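Local coordinates for protein cysteine S-methyltransferase NleE (Escherichia coli O157:H7, PDB 4R29) that uses S-adenosylmethionine as methyl donor and probably methylates a zinc-finger cysteine of host TAB2 and TAB3, thereby blocking NF-kappa-B activation, at residues Lys24-Glu29 with Pro120-Leu125; Ala124-Glu127 with Cys132-Ile135. The protein carries 1 engineered substitution. All coordinates share one frame; numbering follows the deposited sequence.

Interaction 1. Residues Lys24-Glu29 with Pro120-Leu125; sequences KNIYPE and PDLHAL
Ile26 meets His123 and Leu122 chiefly through its end methyl, CD1, and the 142 Å² buried between the segments comes from these three residues. The principal interaction is a CH-pi contact. CD1 of Ile26 lies 3.7 Å from the centroid of the His123 ring and 19° off its normal, which places it over a face but displaced toward the rim. The displacement favours the NE2 side: Ile26 CD1 is 3.5 Å from His123 NE2, against 4.1 Å from His123 ND1. The two side chains cross at about a right angle. In Ile26, CG1 sits between the backbone N and the carbonyl carbon (chi1 64°), and a nearly straight chi2 extends CD1 away from the backbone toward the ring.

The second kind of interaction is purely apolar. Leu122 flanks the same methyl, its CG and its CD2 branch each 3.9 Å from Ile26 CD1. Outside the segments, the ring is held by a hydrogen bond from His123 ND1 to Asn119 O and by an edge-to-face stack with Phe62.

The contact packs the short N-terminal helix 22-26 against helix 120-125, which connects strands 109-114 and 131-137. These two strands are parallel to each other and separated by the antiparallel strand 145-151, so the connection is a beta-alpha-beta crossover that skips one strand, within the Rossmann-like fold of this methyltransferase.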
ATOM      1  N   LYS A  24      -5.709   4.451 -15.441  1.00 44.54           N
ATOM      2  CA  LYS A  24      -5.087   5.774 -15.533  1.00 45.07           C
ATOM      3  C   LYS A  24      -5.804   6.736 -14.601  1.00 38.38           C
ATOM      4  O   LYS A  24      -5.238   7.720 -14.144  1.00 42.45           O
ATOM      5  CB  LYS A  24      -5.120   6.315 -16.964  1.00 49.56           C
ATOM      6  CG  LYS A  24      -4.224   5.593 -17.947  1.00 50.45           C
ATOM      7  CD  LYS A  24      -4.336   6.215 -19.335  1.00 56.68           C
ATOM      8  CE  LYS A  24      -3.580   5.407 -20.373  1.00 57.60           C
ATOM      9  NZ  LYS A  24      -3.756   5.995 -21.721  1.00 60.95           N
ATOM     10  N   ASN A  25      -7.063   6.435 -14.314  1.00 42.90           N
ATOM     11  CA  ASN A  25      -7.838   7.264 -13.405  1.00 44.22           C
ATOM     12  C   ASN A  25      -7.287   7.306 -11.988  1.00 46.31           C
ATOM     13  O   ASN A  25      -7.323   8.351 -11.337  1.00 44.30           O
ATOM     14  CB  ASN A  25      -9.291   6.821 -13.381  1.00 47.59           C
ATOM     15  CG  ASN A  25     -10.185   7.788 -14.097  1.00 57.84           C
ATOM     16  OD1 ASN A  25     -10.719   7.485 -15.167  1.00 59.87           O
ATOM     17  ND2 ASN A  25     -10.340   8.982 -13.522  1.00 56.17           N
ATOM     18  N   ILE A  26      -6.779   6.172 -11.513  1.00 42.56           N
ATOM     19  CA  ILE A  26      -6.256   6.096 -10.153  1.00 38.23           C
ATOM     20  C   ILE A  26      -4.738   6.070 -10.114  1.00 38.31           C
ATOM     21  O   ILE A  26      -4.141   6.219  -9.051  1.00 39.43           O
ATOM     22  CB  ILE A  26      -6.770   4.857  -9.437  1.00 37.06           C
ATOM     23  CG1 ILE A  26      -6.259   3.589 -10.138  1.00 33.32           C
ATOM     24  CG2 ILE A  26      -8.288   4.896  -9.363  1.00 30.80           C
ATOM     25  CD1 ILE A  26      -6.477   2.304  -9.329  1.00 34.51           C
ATOM     26  N   TYR A  27      -4.119   5.886 -11.279  1.00 43.12           N
ATOM     27  CA  TYR A  27      -2.666   5.767 -11.379  1.00 42.73           C
ATOM     28  C   TYR A  27      -2.196   6.501 -12.638  1.00 47.77           C
ATOM     29  O   TYR A  27      -1.676   5.893 -13.576  1.00 45.04           O
ATOM     30  CB  TYR A  27      -2.294   4.284 -11.423  1.00 41.56           C
ATOM     31  CG  TYR A  27      -0.815   3.955 -11.375  1.00 41.19           C
ATOM     32  CD1 TYR A  27       0.145   4.955 -11.270  1.00 41.41           C
ATOM     33  CD2 TYR A  27      -0.385   2.629 -11.439  1.00 36.39           C
ATOM     34  CE1 TYR A  27       1.488   4.648 -11.226  1.00 40.39           C
ATOM     35  CE2 TYR A  27       0.951   2.309 -11.406  1.00 35.73           C
ATOM     36  CZ  TYR A  27       1.890   3.321 -11.294  1.00 37.82           C
ATOM     37  OH  TYR A  27       3.232   3.004 -11.257  1.00 29.34           O
ATOM     38  N   PRO A  28      -2.386   7.826 -12.659  1.00 51.76           N
ATOM     39  CA  PRO A  28      -2.156   8.631 -13.862  1.00 53.62           C
ATOM     40  C   PRO A  28      -0.796   8.336 -14.482  1.00 53.14           C
ATOM     41  O   PRO A  28      -0.687   8.103 -15.686  1.00 54.59           O
ATOM     42  CB  PRO A  28      -2.162  10.071 -13.331  1.00 51.74           C
ATOM     43  CG  PRO A  28      -2.884  10.016 -12.043  1.00 52.77           C
ATOM     44  CD  PRO A  28      -2.618   8.660 -11.466  1.00 53.00           C
ATOM     45  N   GLU A  29       0.229   8.334 -13.643  1.00 51.23           N
ATOM     46  CA  GLU A  29       1.612   8.311 -14.101  1.00 53.01           C
ATOM     47  C   GLU A  29       2.103   6.931 -14.523  1.00 50.94           C
ATOM     48  O   GLU A  29       3.298   6.653 -14.458  1.00 53.96           O
ATOM     49  CB  GLU A  29       2.530   8.870 -13.004  1.00 49.56           C
ATOM     50  CG  GLU A  29       2.609   8.009 -11.738  1.00 54.50           C
ATOM     51  CD  GLU A  29       1.434   8.205 -10.770  1.00 54.06           C
ATOM     52  OE1 GLU A  29       0.394   8.780 -11.163  1.00 55.96           O
ATOM     53  OE2 GLU A  29       1.556   7.772  -9.599  1.00 54.94           O
ATOM     54  N   PRO A 120     -10.388  -4.670  -6.957  1.00 25.68           N
ATOM     55  CA  PRO A 120     -11.619  -3.938  -6.645  1.00 25.89           C
ATOM     56  C   PRO A 120     -11.521  -3.019  -5.425  1.00 22.84           C
ATOM     57  O   PRO A 120     -12.033  -1.910  -5.497  1.00 22.72           O
ATOM     58  CB  PRO A 120     -12.632  -5.059  -6.402  1.00 27.92           C
ATOM     59  CG  PRO A 120     -12.151  -6.153  -7.275  1.00 30.59           C
ATOM     60  CD  PRO A 120     -10.654  -6.100  -7.173  1.00 25.01           C
ATOM     61  N   ASP A 121     -10.890  -3.467  -4.340  1.00 20.65           N
ATOM     62  CA  ASP A 121     -10.719  -2.634  -3.148  1.00 21.83           C
ATOM     63  C   ASP A 121      -9.931  -1.369  -3.474  1.00 22.81           C
ATOM     64  O   ASP A 121     -10.241  -0.289  -2.997  1.00 21.46           O
ATOM     65  CB  ASP A 121      -9.966  -3.402  -2.056  1.00 19.69           C
ATOM     66  CG  ASP A 121     -10.848  -4.357  -1.300  1.00 24.82           C
ATOM     67  OD1 ASP A 121     -12.044  -4.460  -1.627  1.00 25.81           O
ATOM     68  OD2 ASP A 121     -10.343  -5.009  -0.369  1.00 27.86           O
ATOM     69  N   LEU A 122      -8.874  -1.528  -4.259  1.00 22.98           N
ATOM     70  CA  LEU A 122      -8.017  -0.409  -4.597  1.00 25.38           C
ATOM     71  C   LEU A 122      -8.855   0.641  -5.336  1.00 23.89           C
ATOM     72  O   LEU A 122      -8.737   1.838  -5.077  1.00 21.36           O
ATOM     73  CB  LEU A 122      -6.820  -0.884  -5.445  1.00 20.28           C
ATOM     74  CG  LEU A 122      -5.960   0.215  -6.087  1.00 25.27           C
ATOM     75  CD1 LEU A 122      -5.420   1.194  -5.017  1.00 18.94           C
ATOM     76  CD2 LEU A 122      -4.816  -0.344  -6.988  1.00 19.90           C
ATOM     77  N   HIS A 123      -9.704   0.187  -6.256  1.00 23.45           N
ATOM     78  CA  HIS A 123     -10.539   1.116  -7.012  1.00 26.85           C
ATOM     79  C   HIS A 123     -11.591   1.788  -6.130  1.00 23.04           C
ATOM     80  O   HIS A 123     -11.826   2.983  -6.249  1.00 22.68           O
ATOM     81  CB  HIS A 123     -11.148   0.434  -8.247  1.00 26.63           C
ATOM     82  CG  HIS A 123     -10.152   0.222  -9.340  1.00 27.15           C
ATOM     83  ND1 HIS A 123      -9.195  -0.774  -9.294  1.00 26.81           N
ATOM     84  CD2 HIS A 123      -9.905   0.924 -10.472  1.00 31.84           C
ATOM     85  CE1 HIS A 123      -8.423  -0.690 -10.362  1.00 27.49           C
ATOM     86  NE2 HIS A 123      -8.832   0.327 -11.094  1.00 32.06           N
ATOM     87  N   ALA A 124     -12.200   1.017  -5.233  1.00 20.99           N
ATOM     88  CA  ALA A 124     -13.186   1.561  -4.298  1.00 23.46           C
ATOM     89  C   ALA A 124     -12.556   2.599  -3.360  1.00 24.84           C
ATOM     90  O   ALA A 124     -13.172   3.633  -3.049  1.00 22.40           O
ATOM     91  CB  ALA A 124     -13.854   0.432  -3.490  1.00 19.40           C
ATOM     92  N   LEU A 125     -11.334   2.307  -2.911  1.00 20.99           N
ATOM     93  CA  LEU A 125     -10.604   3.153  -1.973  1.00 22.71           C
ATOM     94  C   LEU A 125     -10.412   4.564  -2.525  1.00 24.11           C
ATOM     95  O   LEU A 125     -10.517   5.561  -1.792  1.00 24.43           O
ATOM     96  CB  LEU A 125      -9.216   2.559  -1.732  1.00 22.27           C
ATOM     97  CG  LEU A 125      -8.855   1.962  -0.389  1.00 23.38           C
ATOM     98  CD1 LEU A 125      -7.330   1.948  -0.314  1.00 21.22           C
ATOM     99  CD2 LEU A 125      -9.446   2.763   0.780  1.00 19.24           C
TER

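Interaction 2. Residues Ala124-Glu127 with Cys132-Ile135; sequences ALCE and CCKI
Cys133 faces Cys126 and Leu125 where strand 131-137 passes the end of helix 120-125. Entering the second segment, Cys132 gives the nearest backbone approach, its CA 6.3 Å from Cys126 CA, yet its CB is directed away from 124-127. Its backbone is hydrogen-bonded to Tyr150 of the neighbouring strand.

At Cys133 the CB bond turns toward the helix, and the rotation about it (chi1 -67°) leaves SG facing 124-127. This sulfur has two neighbours: Cys133 SG is 3.9 Å from Leu125 CD1, and equally 3.9 Å from Cys126 SG. The Cys126 sulfur also rests alongside the other cysteine's methylene, with Cys126 SG 4.0 Å from Cys133 CB. Leu125 additionally touches Trp99 and Ile103 of helix 95-103.

Lys134 continues the sheet pairing through backbone hydrogen bonding with Val148. Ile135 again directs its CB toward 124-127, but Ile135 CD1 stays 5.2 Å from Cys126 SG; the side chain packs on Tyr27 and Leu117 instead.

The sulfur-to-sulfur separation is nearly twice the length of a disulfide bond, so the two cysteines are not covalently linked in this model. Their thiols meet at van der Waals range and, beside a leucine methyl, probably contribute mainly as apolar surface.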
ATOM      1  N   ALA A 124     -12.200   1.017  -5.233  1.00 20.99           N
ATOM      2  CA  ALA A 124     -13.186   1.561  -4.298  1.00 23.46           C
ATOM      3  C   ALA A 124     -12.556   2.599  -3.360  1.00 24.84           C
ATOM      4  O   ALA A 124     -13.172   3.633  -3.049  1.00 22.40           O
ATOM      5  CB  ALA A 124     -13.854   0.432  -3.490  1.00 19.40           C
ATOM      6  N   LEU A 125     -11.334   2.307  -2.911  1.00 20.99           N
ATOM      7  CA  LEU A 125     -10.604   3.153  -1.973  1.00 22.71           C
ATOM      8  C   LEU A 125     -10.412   4.564  -2.525  1.00 24.11           C
ATOM      9  O   LEU A 125     -10.517   5.561  -1.792  1.00 24.43           O
ATOM     10  CB  LEU A 125      -9.216   2.559  -1.732  1.00 22.27           C
ATOM     11  CG  LEU A 125      -8.855   1.962  -0.389  1.00 23.38           C
ATOM     12  CD1 LEU A 125      -7.330   1.948  -0.314  1.00 21.22           C
ATOM     13  CD2 LEU A 125      -9.446   2.763   0.780  1.00 19.24           C
ATOM     14  N   CYS A 126     -10.095   4.622  -3.817  1.00 20.17           N
ATOM     15  CA  CYS A 126      -9.818   5.865  -4.525  1.00 24.10           C
ATOM     16  C   CYS A 126     -11.033   6.757  -4.748  1.00 26.25           C
ATOM     17  O   CYS A 126     -10.888   7.914  -5.164  1.00 25.11           O
ATOM     18  CB  CYS A 126      -9.177   5.549  -5.869  1.00 24.70           C
ATOM     19  SG  CYS A 126      -7.479   5.017  -5.697  1.00 27.81           S
ATOM     20  N   GLU A 127     -12.223   6.223  -4.471  1.00 20.98           N
ATOM     21  CA  GLU A 127     -13.448   6.993  -4.632  1.00 27.08           C
ATOM     22  C   GLU A 127     -13.987   7.595  -3.324  1.00 22.82           C
ATOM     23  O   GLU A 127     -15.061   8.181  -3.316  1.00 26.89           O
ATOM     24  CB  GLU A 127     -14.523   6.158  -5.350  1.00 26.66           C
ATOM     25  CG  GLU A 127     -14.058   5.586  -6.700  1.00 29.83           C
ATOM     26  CD  GLU A 127     -15.138   4.753  -7.416  1.00 38.28           C
ATOM     27  OE1 GLU A 127     -16.121   4.332  -6.766  1.00 33.36           O
ATOM     28  OE2 GLU A 127     -14.997   4.513  -8.639  1.00 43.61           O
ATOM     29  N   CYS A 132      -6.338   9.507  -0.622  1.00 21.86           N
ATOM     30  CA  CYS A 132      -5.394   9.402  -1.732  1.00 21.49           C
ATOM     31  C   CYS A 132      -4.537   8.127  -1.675  1.00 22.19           C
ATOM     32  O   CYS A 132      -4.164   7.649  -0.595  1.00 20.17           O
ATOM     33  CB  CYS A 132      -4.484  10.630  -1.774  1.00 23.88           C
ATOM     34  SG  CYS A 132      -5.355  12.217  -1.837  1.00 30.87           S
ATOM     35  N   CYS A 133      -4.223   7.589  -2.849  1.00 22.58           N
ATOM     36  CA  CYS A 133      -3.330   6.437  -2.962  1.00 24.58           C
ATOM     37  C   CYS A 133      -2.145   6.756  -3.873  1.00 26.22           C
ATOM     38  O   CYS A 133      -2.330   7.052  -5.054  1.00 26.50           O
ATOM     39  CB  CYS A 133      -4.080   5.218  -3.513  1.00 22.35           C
ATOM     40  SG  CYS A 133      -5.357   4.562  -2.401  1.00 21.00           S
ATOM     41  N   LYS A 134      -0.935   6.709  -3.328  1.00 23.33           N
ATOM     42  CA  LYS A 134       0.259   6.756  -4.167  1.00 22.72           C
ATOM     43  C   LYS A 134       0.609   5.320  -4.550  1.00 24.46           C
ATOM     44  O   LYS A 134       0.741   4.456  -3.677  1.00 23.84           O
ATOM     45  CB  LYS A 134       1.422   7.447  -3.450  1.00 22.85           C
ATOM     46  CG  LYS A 134       1.226   8.955  -3.269  1.00 30.32           C
ATOM     47  CD  LYS A 134       2.406   9.615  -2.514  1.00 33.50           C
ATOM     48  CE  LYS A 134       2.265  11.138  -2.408  1.00 33.28           C
ATOM     49  NZ  LYS A 134       2.737  11.853  -3.636  1.00 38.96           N
ATOM     50  N   ILE A 135       0.712   5.052  -5.849  1.00 21.40           N
ATOM     51  CA  ILE A 135       0.879   3.687  -6.339  1.00 24.37           C
ATOM     52  C   ILE A 135       2.154   3.573  -7.149  1.00 29.42           C
ATOM     53  O   ILE A 135       2.487   4.479  -7.913  1.00 26.75           O
ATOM     54  CB  ILE A 135      -0.292   3.257  -7.243  1.00 26.54           C
ATOM     55  CG1 ILE A 135      -1.629   3.464  -6.530  1.00 24.01           C
ATOM     56  CG2 ILE A 135      -0.117   1.799  -7.685  1.00 27.75           C
ATOM     57  CD1 ILE A 135      -2.856   3.377  -7.445  1.00 29.26           C
TER

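Overall arrangement
From the N terminus, helix 22-26 comes first, and interaction 1 closes a long loop of 90 residues that contains helices 59-76 and 95-103 and strand 109-114. Interaction 2 starts where interaction 1 ends and closes a short turn of four residues onto strand 131-137. The two loops therefore follow one another, neither nested nor crossed, while the contact segments share Ala124 and Leu125. The centres of interactions 1 and 2 lie about 5 Å apart. They also touch directly, Ile26 CG2 lying 3.7 Å from Cys126 CB and Ile26 O 3.5 Å from Ile135 CD1. The N-terminal segment, helix 120-125 and edge strand 131-137 of the three-stranded sheet thus meet pairwise, each touching the other two.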